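Local coordinates for L-serine ammonia-lyase (Rhizomucor miehei CAU432, PDB 5C3U), which belongs to the pyridoxal-phosphate-dependent enzymes and holds pyridoxal-5'-phosphate in a covalent link to its own chain, at residues 20-25 / 160-165; 46-51 / 82-87; 52-57 / 156-161; 57-62 / 150-155. One frame throughout, in Å; residues are numbered along the deposited sequence.

Interaction 1: residues 20-25 / 160-165; sequences VATPLL and VQELKT
Glu162 turns CG anti to its carbonyl carbon (chi1 -81°), and its extended chain carries the carboxylate off helix 150-166 to Ala21 and Thr22. Leu24 instead places CG anti to its backbone N (chi1 -176°), which brings CD1 to Leu163. The acid meets the loop peptide between Ala21 and Thr22, ahead of strand 24-26. Thr22 N donates to Glu162 OE2 at 3.2 Å, and the nearly straight N-H approaches from above the carboxylate plane. Ala21 packs against the same group, its CA 3.4 Å from Glu162 OE2 and its CB 3.8 Å from Glu162 CD. Farther along, the two leucines meet through single methyls, Leu24 CD1 lying 3.8 Å from Leu163 CD2 where their side chains cross at about a right angle. This small apolar patch lies at the start of strand 24-26, the edge strand that runs antiparallel to strand 37-42 in the larger, mixed sheet of this alpha/beta fold. Thr22 OG1 takes no part in the bond to the acid and is hydrogen-bonded to Glu43. The carboxylate has stronger partners elsewhere: Lys41 forms a salt bridge with OE2, and Arg54 forms one with OE1. Both oxygens are therefore engaged, and OE2 is shared between a lysine and a backbone N-H. Two cationic neighbours would be expected to favour the ionised carboxylate, and the polar junction ties the N-terminal segment to helix 150-166 through a charged network, with the peptide N-H of Thr22 as its neutral donor beside the two cations.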
loop_
_atom_site.group_PDB
_atom_site.type_symbol
_atom_site.label_atom_id
_atom_site.label_comp_id
_atom_site.label_asym_id
_atom_site.label_seq_id
_atom_site.Cartn_x
_atom_site.Cartn_y
_atom_site.Cartn_z
ATOM N N VAL A 20 0.029 -9.323 11.296
ATOM C CA VAL A 20 0.208 -9.093 12.730
ATOM C C VAL A 20 -0.385 -7.749 13.056
ATOM O O VAL A 20 -0.556 -6.918 12.163
ATOM C CB VAL A 20 1.702 -9.183 13.171
ATOM C CG1 VAL A 20 2.257 -10.567 12.880
ATOM C CG2 VAL A 20 2.573 -8.088 12.537
ATOM N N ALA A 21 -0.741 -7.531 14.318
ATOM C CA ALA A 21 -1.110 -6.188 14.750
ATOM C C ALA A 21 0.151 -5.322 14.789
ATOM O O ALA A 21 1.234 -5.777 15.181
ATOM C CB ALA A 21 -1.819 -6.218 16.100
ATOM N N THR A 22 0.034 -4.092 14.314
ATOM C CA THR A 22 1.211 -3.247 14.158
ATOM C C THR A 22 1.112 -2.038 15.081
ATOM O O THR A 22 0.009 -1.629 15.430
ATOM C CB THR A 22 1.343 -2.730 12.716
ATOM O OG1 THR A 22 0.120 -2.090 12.349
ATOM C CG2 THR A 22 1.651 -3.857 11.739
ATOM N N PRO A 23 2.266 -1.453 15.456
ATOM C CA PRO A 23 2.260 -0.256 16.308
ATOM C C PRO A 23 1.580 0.955 15.673
ATOM O O PRO A 23 1.647 1.145 14.438
ATOM C CB PRO A 23 3.747 0.063 16.475
ATOM C CG PRO A 23 4.454 -1.209 16.253
ATOM C CD PRO A 23 3.633 -1.972 15.249
ATOM N N LEU A 24 0.951 1.765 16.525
ATOM C CA LEU A 24 0.509 3.103 16.144
ATOM C C LEU A 24 1.391 4.101 16.899
ATOM O O LEU A 24 1.193 4.334 18.094
ATOM C CB LEU A 24 -0.977 3.315 16.446
ATOM C CG LEU A 24 -1.580 4.657 16.006
ATOM C CD1 LEU A 24 -1.706 4.762 14.491
ATOM C CD2 LEU A 24 -2.922 4.917 16.663
ATOM N N LEU A 25 2.387 4.647 16.208
ATOM C CA LEU A 25 3.374 5.527 16.839
ATOM C C LEU A 25 2.997 6.998 16.802
ATOM O O LEU A 25 2.517 7.514 15.797
ATOM C CB LEU A 25 4.764 5.314 16.229
ATOM C CG LEU A 25 5.409 3.920 16.305
ATOM C CD1 LEU A 25 6.720 3.921 15.533
ATOM C CD2 LEU A 25 5.633 3.428 17.734
ATOM N N VAL A 160 -8.430 -1.041 10.280
ATOM C CA VAL A 160 -9.299 -0.058 10.935
ATOM C C VAL A 160 -9.779 -0.551 12.298
ATOM O O VAL A 160 -9.835 0.220 13.255
ATOM C CB VAL A 160 -10.454 0.384 10.021
ATOM C CG1 VAL A 160 -11.405 1.303 10.776
ATOM C CG2 VAL A 160 -9.886 1.082 8.793
ATOM N N GLN A 161 -10.078 -1.848 12.382
ATOM C CA GLN A 161 -10.399 -2.499 13.649
ATOM C C GLN A 161 -9.281 -2.284 14.670
ATOM O O GLN A 161 -9.544 -1.955 15.833
ATOM C CB GLN A 161 -10.671 -3.994 13.432
ATOM N N GLU A 162 -8.032 -2.427 14.228
ATOM C CA GLU A 162 -6.879 -2.102 15.064
ATOM C C GLU A 162 -6.846 -0.623 15.463
ATOM O O GLU A 162 -6.667 -0.297 16.644
ATOM C CB GLU A 162 -5.571 -2.491 14.365
ATOM C CG GLU A 162 -5.210 -3.962 14.479
ATOM C CD GLU A 162 -4.001 -4.357 13.637
ATOM O OE1 GLU A 162 -4.041 -5.457 13.021
ATOM O OE2 GLU A 162 -3.005 -3.583 13.591
ATOM N N LEU A 163 -7.022 0.261 14.478
ATOM C CA LEU A 163 -6.974 1.704 14.705
ATOM C C LEU A 163 -7.993 2.169 15.741
ATOM O O LEU A 163 -7.675 3.020 16.582
ATOM C CB LEU A 163 -7.195 2.474 13.405
ATOM C CG LEU A 163 -6.056 2.581 12.393
ATOM C CD1 LEU A 163 -6.503 3.570 11.311
ATOM C CD2 LEU A 163 -4.766 3.050 13.052
ATOM N N LYS A 164 -9.201 1.607 15.663
ATOM C CA LYS A 164 -10.294 1.909 16.581
ATOM C C LYS A 164 -9.895 1.641 18.027
ATOM O O LYS A 164 -10.151 2.469 18.910
ATOM C CB LYS A 164 -11.538 1.092 16.220
ATOM C CG LYS A 164 -12.732 1.347 17.126
ATOM C CD LYS A 164 -14.019 0.812 16.529
ATOM C CE LYS A 164 -15.183 1.648 17.027
ATOM N NZ LYS A 164 -16.505 1.149 16.573
ATOM N N THR A 165 -9.273 0.488 18.258
ATOM C CA THR A 165 -8.786 0.132 19.582
ATOM C C THR A 165 -7.661 1.070 20.010
ATOM O O THR A 165 -7.711 1.669 21.091
ATOM C CB THR A 165 -8.313 -1.333 19.621
ATOM O OG1 THR A 165 -9.424 -2.183 19.336
ATOM C CG2 THR A 165 -7.773 -1.688 20.989
#

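Interaction 2: residues 46-51 / 82-87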
loop_
_atom_site.group_PDB
_atom_site.type_symbol
_atom_site.label_atom_id
_atom_site.label_comp_id
_atom_site.label_asym_id
_atom_site.label_seq_id
_atom_site.Cartn_x
_atom_site.Cartn_y
_atom_site.Cartn_z
ATOM N N GLN A 46 4.920 -5.587 9.326
ATOM C CA GLN A 46 4.270 -6.819 8.860
ATOM C C GLN A 46 5.290 -7.824 8.357
ATOM O O GLN A 46 6.325 -7.424 7.790
ATOM C CB GLN A 46 3.307 -6.507 7.708
ATOM C CG GLN A 46 2.068 -5.727 8.102
ATOM C CD GLN A 46 1.100 -6.505 8.980
ATOM O OE1 GLN A 46 1.289 -7.685 9.259
ATOM N NE2 GLN A 46 0.052 -5.833 9.417
ATOM N N PRO A 47 5.008 -9.132 8.527
ATOM C CA PRO A 47 5.802 -10.107 7.805
ATOM C C PRO A 47 5.788 -9.746 6.330
ATOM O O PRO A 47 4.770 -9.275 5.802
ATOM C CB PRO A 47 5.053 -11.428 8.013
ATOM C CG PRO A 47 4.198 -11.228 9.203
ATOM C CD PRO A 47 3.971 -9.758 9.374
ATOM N N SER A 48 6.927 -9.936 5.695
ATOM C CA SER A 48 7.182 -9.531 4.287
ATOM C C SER A 48 7.457 -8.023 4.074
ATOM O O SER A 48 7.956 -7.645 3.016
ATOM C CB SER A 48 6.167 -10.086 3.268
ATOM O OG SER A 48 5.015 -9.240 3.150
ATOM N N GLY A 49 7.117 -7.172 5.047
ATOM C CA GLY A 49 7.629 -5.797 5.048
ATOM C C GLY A 49 6.667 -4.713 4.600
ATOM O O GLY A 49 7.066 -3.539 4.461
ATOM N N SER A 50 5.414 -5.090 4.368
ATOM C CA SER A 50 4.408 -4.100 3.935
ATOM C C SER A 50 2.991 -4.453 4.311
ATOM O O SER A 50 2.703 -5.582 4.734
ATOM C CB SER A 50 4.511 -3.883 2.425
ATOM O OG SER A 50 3.721 -4.838 1.732
ATOM N N VAL A 51 2.093 -3.479 4.117
ATOM C CA VAL A 51 0.648 -3.633 4.325
ATOM C C VAL A 51 0.028 -4.784 3.488
ATOM O O VAL A 51 -1.015 -5.307 3.865
ATOM C CB VAL A 51 -0.104 -2.289 4.035
ATOM C CG1 VAL A 51 -0.117 -1.958 2.534
ATOM C CG2 VAL A 51 -1.508 -2.292 4.626
ATOM N N VAL A 82 4.423 -9.620 -4.547
ATOM C CA VAL A 82 5.135 -10.881 -4.757
ATOM C C VAL A 82 5.802 -11.306 -3.470
ATOM O O VAL A 82 5.817 -12.487 -3.161
ATOM C CB VAL A 82 6.114 -10.913 -5.970
ATOM C CG1 VAL A 82 5.334 -10.648 -7.264
ATOM C CG2 VAL A 82 7.304 -9.950 -5.819
ATOM N N LEU A 83 6.294 -10.348 -2.688
ATOM C CA LEU A 83 6.932 -10.721 -1.403
ATOM C C LEU A 83 5.920 -11.347 -0.422
ATOM O O LEU A 83 6.247 -12.299 0.308
ATOM C CB LEU A 83 7.640 -9.514 -0.782
ATOM C CG LEU A 83 8.917 -9.134 -1.536
ATOM C CD1 LEU A 83 9.339 -7.713 -1.168
ATOM C CD2 LEU A 83 10.020 -10.122 -1.165
ATOM N N ALA A 84 4.705 -10.789 -0.384
ATOM C CA ALA A 84 3.648 -11.269 0.487
ATOM C C ALA A 84 3.212 -12.657 0.042
ATOM O O ALA A 84 3.041 -13.548 0.879
ATOM C CB ALA A 84 2.449 -10.314 0.485
ATOM N N VAL A 85 3.069 -12.847 -1.264
ATOM C CA VAL A 85 2.667 -14.161 -1.802
ATOM C C VAL A 85 3.750 -15.202 -1.445
ATOM O O VAL A 85 3.430 -16.311 -0.985
ATOM C CB VAL A 85 2.423 -14.099 -3.312
ATOM C CG1 VAL A 85 2.227 -15.497 -3.911
ATOM C CG2 VAL A 85 1.176 -13.249 -3.581
ATOM N N SER A 86 5.015 -14.839 -1.664
ATOM C CA SER A 86 6.149 -15.756 -1.352
ATOM C C SER A 86 6.129 -16.181 0.118
ATOM O O SER A 86 6.212 -17.389 0.450
ATOM C CB SER A 86 7.481 -15.106 -1.764
ATOM O OG SER A 86 8.575 -15.994 -1.623
ATOM N N TYR A 87 5.978 -15.200 1.001
ATOM C CA TYR A 87 5.868 -15.461 2.431
ATOM C C TYR A 87 4.681 -16.357 2.777
ATOM O O TYR A 87 4.834 -17.330 3.509
ATOM C CB TYR A 87 5.809 -14.158 3.217
ATOM C CG TYR A 87 5.590 -14.379 4.680
ATOM C CD1 TYR A 87 4.308 -14.406 5.209
ATOM C CD2 TYR A 87 6.666 -14.630 5.534
ATOM C CE1 TYR A 87 4.092 -14.618 6.558
ATOM C CE2 TYR A 87 6.455 -14.863 6.891
ATOM C CZ TYR A 87 5.177 -14.852 7.394
ATOM O OH TYR A 87 4.940 -15.077 8.732
#
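The turn of Pro47 and Ser48, in the loop between strand 37-42 and the lysine-bearing helix 52-67, packs against one side of helix 79-92 at Leu83, Ala84 and Tyr87. Pro47 lays its CB over one face of the Tyr87 ring, a CH-pi contact 3.8 Å from the centroid and 23° off the normal. The carbon is shifted toward the phenol end of the ring, with Pro47 CB 3.5 Å from Tyr87 CZ, and CG reaches the neighbourhood of OH. The ring stands there because Tyr87 CG is anti to the backbone N (chi1 176°). Ser48 packs on the helix backbone: its CB is 3.7 Å from Leu83 O, and its OG 3.6 Å from Ala84 CA. That hydroxyl folds back to donate to Pro47 O at 2.7 Å, in the carbonyl plane and on a lone pair, so it meets the helix by packing alone. With Gly49 N bonded to Gln46 O, residues 46-49 form a type II beta turn. It starts the segment ending in the Ser-x-Lys sequence of pyridoxal-phosphate enzymes of fold type II, where Ser50 OG caps Lys52 N. Gly49 has backbone angles that favour glycine, and its backbone pairs with Gly314. Ser48 and Tyr87 both also touch Met53 of helix 52-67, while Leu83 also rests against Ile112 of helix 106-114.

Interaction 3: residues 52-57 / 156-161; sequences KMRGIG and HSTIVQ. With PLP (pyridoxal-5'-phosphate), chain B.
Gly55 and His156 bring their CA atoms to 4.7 Å where the short segments of helices 52-67 and 150-166 pass each other, their axes 8.5 Å apart at closest approach and inclined at 126°, so that the chains run in largely opposing directions. The second helix is kinked here, where Ile159 N and Val160 N bond three residues back, to His156 O and Ser157 O, in place of the regular alpha-helical bond. Because Gly55 has no side chain, the imidazole of His156 can lie against the backbone: Gly55 CA sits over one ring face, 3.7 Å from the centroid and 15° off the normal. At the ring edge Lys52 CA lies 4.1 Å from His156 CE1. Lys52 is the cofactor-bearing lysine of the fold type II pyridoxal-phosphate enzymes. Bent at its second and fourth torsions, it joins NZ to C4A of pyridoxal-5'-phosphate in a covalent bond, and a weak hydrogen bond links NZ to O3 of the same ligand. The backbone N atoms of Gly180, Gly181 and Gly182 also hydrogen-bond the ligand. Away from the ligand, Arg54 reaches across to helix 150-166, its chain extended from CG to NE. Arg54 NH2 donates to Thr158 OG1 at 3.0 Å (155° at the hydrogen), with the oxygen in the guanidinium plane, while Ile159 CA covers one face of that group and Arg54 NE lies 3.8 Å from Ile159 CG1. Thr158 OG1 also bonds to Gly155 O, and Arg54 NE forms a salt bridge with Glu43.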
loop_
_atom_site.group_PDB
_atom_site.type_symbol
_atom_site.label_atom_id
_atom_site.label_comp_id
_atom_site.label_asym_id
_atom_site.label_seq_id
_atom_site.Cartn_x
_atom_site.Cartn_y
_atom_site.Cartn_z
ATOM N N LYS A 52 0.681 -5.174 2.386
ATOM C CA LYS A 52 0.184 -6.268 1.543
ATOM C C LYS A 52 -0.077 -7.524 2.332
ATOM O O LYS A 52 -0.971 -8.307 1.983
ATOM C CB LYS A 52 1.108 -6.583 0.347
ATOM C CG LYS A 52 1.205 -5.459 -0.685
ATOM C CD LYS A 52 -0.173 -5.292 -1.339
ATOM C CE LYS A 52 -0.079 -4.524 -2.638
ATOM N NZ LYS A 52 0.666 -3.253 -2.426
ATOM N N MET A 53 0.690 -7.736 3.405
ATOM C CA MET A 53 0.452 -8.891 4.263
ATOM C C MET A 53 -1.019 -9.007 4.730
ATOM O O MET A 53 -1.539 -10.124 4.863
ATOM C CB MET A 53 1.419 -8.847 5.444
ATOM C CG MET A 53 1.934 -10.177 5.954
ATOM S SD MET A 53 2.531 -11.338 4.704
ATOM C CE MET A 53 1.090 -12.290 4.904
ATOM N N ARG A 54 -1.713 -7.881 4.937
ATOM C CA ARG A 54 -3.127 -7.937 5.360
ATOM C C ARG A 54 -4.010 -8.452 4.223
ATOM O O ARG A 54 -4.673 -9.497 4.361
ATOM C CB ARG A 54 -3.647 -6.564 5.825
ATOM C CG ARG A 54 -2.936 -6.022 7.058
ATOM C CD ARG A 54 -3.530 -4.693 7.489
ATOM N NE ARG A 54 -2.781 -4.141 8.611
ATOM C CZ ARG A 54 -3.073 -4.349 9.891
ATOM N NH1 ARG A 54 -2.303 -3.792 10.817
ATOM N NH2 ARG A 54 -4.130 -5.092 10.250
ATOM N N GLY A 55 -4.058 -7.695 3.121
ATOM C CA GLY A 55 -4.913 -8.050 1.984
ATOM C C GLY A 55 -4.517 -9.363 1.350
ATOM O O GLY A 55 -5.364 -10.253 1.131
ATOM N N ILE A 56 -3.218 -9.487 1.036
ATOM C CA ILE A 56 -2.715 -10.660 0.311
ATOM C C ILE A 56 -2.765 -11.894 1.204
ATOM O O ILE A 56 -3.136 -12.979 0.740
ATOM C CB ILE A 56 -1.317 -10.416 -0.302
ATOM C CG1 ILE A 56 -1.348 -9.179 -1.211
ATOM C CG2 ILE A 56 -0.790 -11.664 -1.019
ATOM C CD1 ILE A 56 -2.361 -9.259 -2.339
ATOM N N GLY A 57 -2.448 -11.716 2.489
ATOM C CA GLY A 57 -2.599 -12.764 3.510
ATOM C C GLY A 57 -3.997 -13.351 3.541
ATOM O O GLY A 57 -4.158 -14.566 3.572
ATOM N N HIS A 156 -7.428 -6.048 4.174
ATOM C CA HIS A 156 -6.971 -4.701 4.498
ATOM C C HIS A 156 -7.829 -4.032 5.532
ATOM O O HIS A 156 -7.335 -3.215 6.297
ATOM C CB HIS A 156 -6.882 -3.827 3.263
ATOM C CG HIS A 156 -5.685 -4.124 2.355
ATOM N ND1 HIS A 156 -4.452 -4.480 2.833
ATOM C CD2 HIS A 156 -5.565 -4.053 0.979
ATOM C CE1 HIS A 156 -3.612 -4.645 1.794
ATOM N NE2 HIS A 156 -4.284 -4.350 0.660
ATOM N N SER A 157 -9.130 -4.354 5.575
ATOM C CA SER A 157 -10.048 -3.671 6.490
ATOM C C SER A 157 -9.686 -3.922 7.960
ATOM O O SER A 157 -10.067 -3.138 8.832
ATOM C CB SER A 157 -11.500 -4.061 6.189
ATOM O OG SER A 157 -11.770 -5.344 6.695
ATOM N N THR A 158 -8.899 -4.974 8.218
ATOM C CA THR A 158 -8.429 -5.261 9.566
ATOM C C THR A 158 -7.627 -4.084 10.151
ATOM O O THR A 158 -7.569 -3.909 11.373
ATOM C CB THR A 158 -7.611 -6.574 9.651
ATOM O OG1 THR A 158 -6.426 -6.474 8.847
ATOM C CG2 THR A 158 -8.436 -7.786 9.205
ATOM N N ILE A 159 -7.009 -3.269 9.295
ATOM C CA ILE A 159 -6.263 -2.105 9.790
ATOM C C ILE A 159 -7.145 -1.146 10.626
ATOM O O ILE A 159 -6.666 -0.541 11.607
ATOM C CB ILE A 159 -5.514 -1.391 8.636
ATOM C CG1 ILE A 159 -4.251 -0.681 9.165
ATOM C CG2 ILE A 159 -6.459 -0.496 7.825
ATOM C CD1 ILE A 159 -3.316 -0.183 8.082
ATOM N N VAL A 160 -8.430 -1.041 10.280
ATOM C CA VAL A 160 -9.299 -0.058 10.935
ATOM C C VAL A 160 -9.779 -0.551 12.298
ATOM O O VAL A 160 -9.835 0.220 13.255
ATOM C CB VAL A 160 -10.454 0.384 10.021
ATOM C CG1 VAL A 160 -11.405 1.303 10.776
ATOM C CG2 VAL A 160 -9.886 1.082 8.793
ATOM N N GLN A 161 -10.078 -1.848 12.382
ATOM C CA GLN A 161 -10.399 -2.499 13.649
ATOM C C GLN A 161 -9.281 -2.284 14.670
ATOM O O GLN A 161 -9.544 -1.955 15.833
ATOM C CB GLN A 161 -10.671 -3.994 13.432
HETATM N N1 PLP B . 1.992 1.378 -0.424
HETATM C C2 PLP B . 2.672 0.222 -0.515
HETATM C C2A PLP B . 4.096 0.093 -0.030
HETATM C C3 PLP B . 2.017 -0.942 -1.115
HETATM O O3 PLP B . 2.683 -2.135 -1.217
HETATM C C4 PLP B . 0.617 -0.771 -1.559
HETATM C C4A PLP B . -0.103 -1.915 -2.139
HETATM C C5 PLP B . -0.038 0.555 -1.412
HETATM C C6 PLP B . 0.716 1.577 -0.827
HETATM C C5A PLP B . -1.479 0.812 -1.859
HETATM O O4P PLP B . -1.828 -0.155 -2.842
HETATM P P PLP B . -3.283 -0.434 -3.497
HETATM O O1P PLP B . -4.013 -1.389 -2.618
HETATM O O2P PLP B . -3.999 0.911 -3.715
HETATM O O3P PLP B . -2.829 -1.021 -4.786
#

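Interaction 4: residues 57-62 / 150-155; sequences GAFCYQ and ALIWQG
Ala58 and Gly155, their CA atoms 5.0 Å apart, mark where the short segments of helices 52-67 and 150-166 cross, with axes 7.8 Å apart at an angle of 124°. These are two helices of the alpha/beta fold packed directly on each other, and small residues allow the close approach. Ala58 CB points at the second helix and settles 3.5 Å from Leu151 O and 3.6 Å from Gly155 CA, touching backbone on both counts. Beside it, Leu151 carries most of the side-chain packing. Its CB lies 3.9 Å from Phe59 CA and sits obliquely to the Phe59 ring, while the two methyls meet the aliphatic start of Gln62. The Phe59 ring leaves its helix with CG anti to the backbone N, which sets its CD1 4.2 Å from Leu151 CB; the ring of His149 meets it edge-to-face. Ile152 adds a looser apolar contact, its CG1 4.2 Å from Phe59 CB. Gln62 is bent at its second torsion, and its NE2 is hydrogen-bonded to Thr66 in the same helix. Only its inner carbons serve the contact, CB lying 3.8 Å from Leu151 CD1.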
loop_
_atom_site.group_PDB
_atom_site.type_symbol
_atom_site.label_atom_id
_atom_site.label_comp_id
_atom_site.label_asym_id
_atom_site.label_seq_id
_atom_site.Cartn_x
_atom_site.Cartn_y
_atom_site.Cartn_z
ATOM N N GLY A 57 -2.448 -11.716 2.489
ATOM C CA GLY A 57 -2.599 -12.764 3.510
ATOM C C GLY A 57 -3.997 -13.351 3.541
ATOM O O GLY A 57 -4.158 -14.566 3.572
ATOM N N ALA A 58 -5.014 -12.484 3.494
ATOM C CA ALA A 58 -6.397 -12.932 3.534
ATOM C C ALA A 58 -6.772 -13.736 2.293
ATOM O O ALA A 58 -7.476 -14.753 2.395
ATOM C CB ALA A 58 -7.324 -11.735 3.665
ATOM N N PHE A 59 -6.350 -13.243 1.118
ATOM C CA PHE A 59 -6.612 -13.914 -0.150
ATOM C C PHE A 59 -5.960 -15.303 -0.151
ATOM O O PHE A 59 -6.626 -16.314 -0.470
ATOM C CB PHE A 59 -6.084 -13.064 -1.306
ATOM C CG PHE A 59 -6.305 -13.671 -2.667
ATOM C CD1 PHE A 59 -7.397 -13.294 -3.445
ATOM C CD2 PHE A 59 -5.410 -14.591 -3.178
ATOM C CE1 PHE A 59 -7.580 -13.849 -4.719
ATOM C CE2 PHE A 59 -5.592 -15.162 -4.438
ATOM C CZ PHE A 59 -6.686 -14.778 -5.205
ATOM N N CYS A 60 -4.678 -15.345 0.206
ATOM C CA CYS A 60 -3.932 -16.610 0.171
ATOM C C CYS A 60 -4.464 -17.655 1.150
ATOM O O CYS A 60 -4.606 -18.847 0.794
ATOM C CB CYS A 60 -2.454 -16.372 0.391
ATOM S SG CYS A 60 -1.677 -15.542 -1.005
ATOM N N TYR A 61 -4.775 -17.200 2.369
ATOM C CA TYR A 61 -5.344 -18.052 3.421
ATOM C C TYR A 61 -6.651 -18.689 2.960
ATOM O O TYR A 61 -6.821 -19.905 3.053
ATOM C CB TYR A 61 -5.539 -17.256 4.723
ATOM C CG TYR A 61 -5.859 -18.137 5.919
ATOM C CD1 TYR A 61 -7.179 -18.438 6.260
ATOM C CD2 TYR A 61 -4.835 -18.728 6.650
ATOM C CE1 TYR A 61 -7.463 -19.284 7.325
ATOM C CE2 TYR A 61 -5.104 -19.561 7.724
ATOM C CZ TYR A 61 -6.413 -19.833 8.061
ATOM O OH TYR A 61 -6.654 -20.655 9.144
ATOM N N GLN A 62 -7.561 -17.868 2.430
ATOM C CA GLN A 62 -8.828 -18.338 1.923
ATOM C C GLN A 62 -8.675 -19.270 0.722
ATOM O O GLN A 62 -9.414 -20.269 0.607
ATOM C CB GLN A 62 -9.765 -17.158 1.603
ATOM C CG GLN A 62 -11.207 -17.578 1.304
ATOM C CD GLN A 62 -11.796 -18.498 2.371
ATOM O OE1 GLN A 62 -11.834 -18.160 3.548
ATOM N NE2 GLN A 62 -12.269 -19.660 1.955
ATOM N N ALA A 150 -12.297 -8.911 -3.585
ATOM C CA ALA A 150 -13.033 -8.753 -2.343
ATOM C C ALA A 150 -12.254 -9.254 -1.135
ATOM O O ALA A 150 -12.376 -8.688 -0.061
ATOM C CB ALA A 150 -14.397 -9.429 -2.417
ATOM N N LEU A 151 -11.492 -10.333 -1.298
ATOM C CA LEU A 151 -10.727 -10.865 -0.159
ATOM C C LEU A 151 -9.623 -9.929 0.301
ATOM O O LEU A 151 -9.311 -9.861 1.499
ATOM C CB LEU A 151 -10.123 -12.239 -0.483
ATOM C CG LEU A 151 -11.165 -13.368 -0.449
ATOM C CD1 LEU A 151 -10.626 -14.630 -1.107
ATOM C CD2 LEU A 151 -11.628 -13.631 0.985
ATOM N N ILE A 152 -8.992 -9.269 -0.663
ATOM C CA ILE A 152 -7.939 -8.285 -0.377
ATOM C C ILE A 152 -8.543 -7.112 0.406
ATOM O O ILE A 152 -7.994 -6.675 1.413
ATOM C CB ILE A 152 -7.251 -7.826 -1.679
ATOM C CG1 ILE A 152 -6.561 -9.024 -2.363
ATOM C CG2 ILE A 152 -6.238 -6.722 -1.403
ATOM C CD1 ILE A 152 -5.888 -8.696 -3.668
ATOM N N TRP A 153 -9.689 -6.589 -0.033
ATOM C CA TRP A 153 -10.303 -5.504 0.735
ATOM C C TRP A 153 -10.644 -5.904 2.146
ATOM O O TRP A 153 -10.433 -5.137 3.079
ATOM C CB TRP A 153 -11.551 -4.958 0.049
ATOM C CG TRP A 153 -11.378 -4.827 -1.440
ATOM C CD1 TRP A 153 -10.218 -4.501 -2.143
ATOM C CD2 TRP A 153 -12.413 -5.013 -2.467
ATOM N NE1 TRP A 153 -10.457 -4.474 -3.500
ATOM C CE2 TRP A 153 -11.756 -4.783 -3.760
ATOM C CE3 TRP A 153 -13.780 -5.339 -2.443
ATOM C CZ2 TRP A 153 -12.445 -4.883 -4.966
ATOM C CZ3 TRP A 153 -14.452 -5.442 -3.665
ATOM C CH2 TRP A 153 -13.802 -5.213 -4.895
ATOM N N GLN A 154 -11.201 -7.100 2.299
ATOM C CA GLN A 154 -11.551 -7.630 3.609
ATOM C C GLN A 154 -10.321 -7.726 4.517
ATOM O O GLN A 154 -10.359 -7.311 5.698
ATOM C CB GLN A 154 -12.187 -9.007 3.424
ATOM C CG GLN A 154 -12.820 -9.590 4.667
ATOM C CD GLN A 154 -12.929 -11.098 4.572
ATOM O OE1 GLN A 154 -13.977 -11.627 4.212
ATOM N NE2 GLN A 154 -11.833 -11.799 4.861
ATOM N N GLY A 155 -9.240 -8.249 3.951
ATOM C CA GLY A 155 -7.958 -8.364 4.647
ATOM C C GLY A 155 -7.445 -7.005 5.100
ATOM O O GLY A 155 -7.102 -6.811 6.276
#

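Overall arrangement
From the N terminus, residues 20-25 meet helix 150-166 in interaction 1, which closes the widest loop and binds the edge of the mixed sheet to that helix. Interaction 2 lies wholly within it, joining the loop after strand 37-42 to helix 79-92. Helix 52-67 then returns twice to helix 150-166: interaction 3 ends on the same stretch as interaction 1 and shares Val160 and Gln161 with it, and interaction 4, reached through the common Gly57, closes inside interaction 3. Interaction 2 crosses both, its segments alternating with theirs. Helix 150-166 is thus used three times, linking the pyridoxal-5'-phosphate lysine helix to the N-terminal segment.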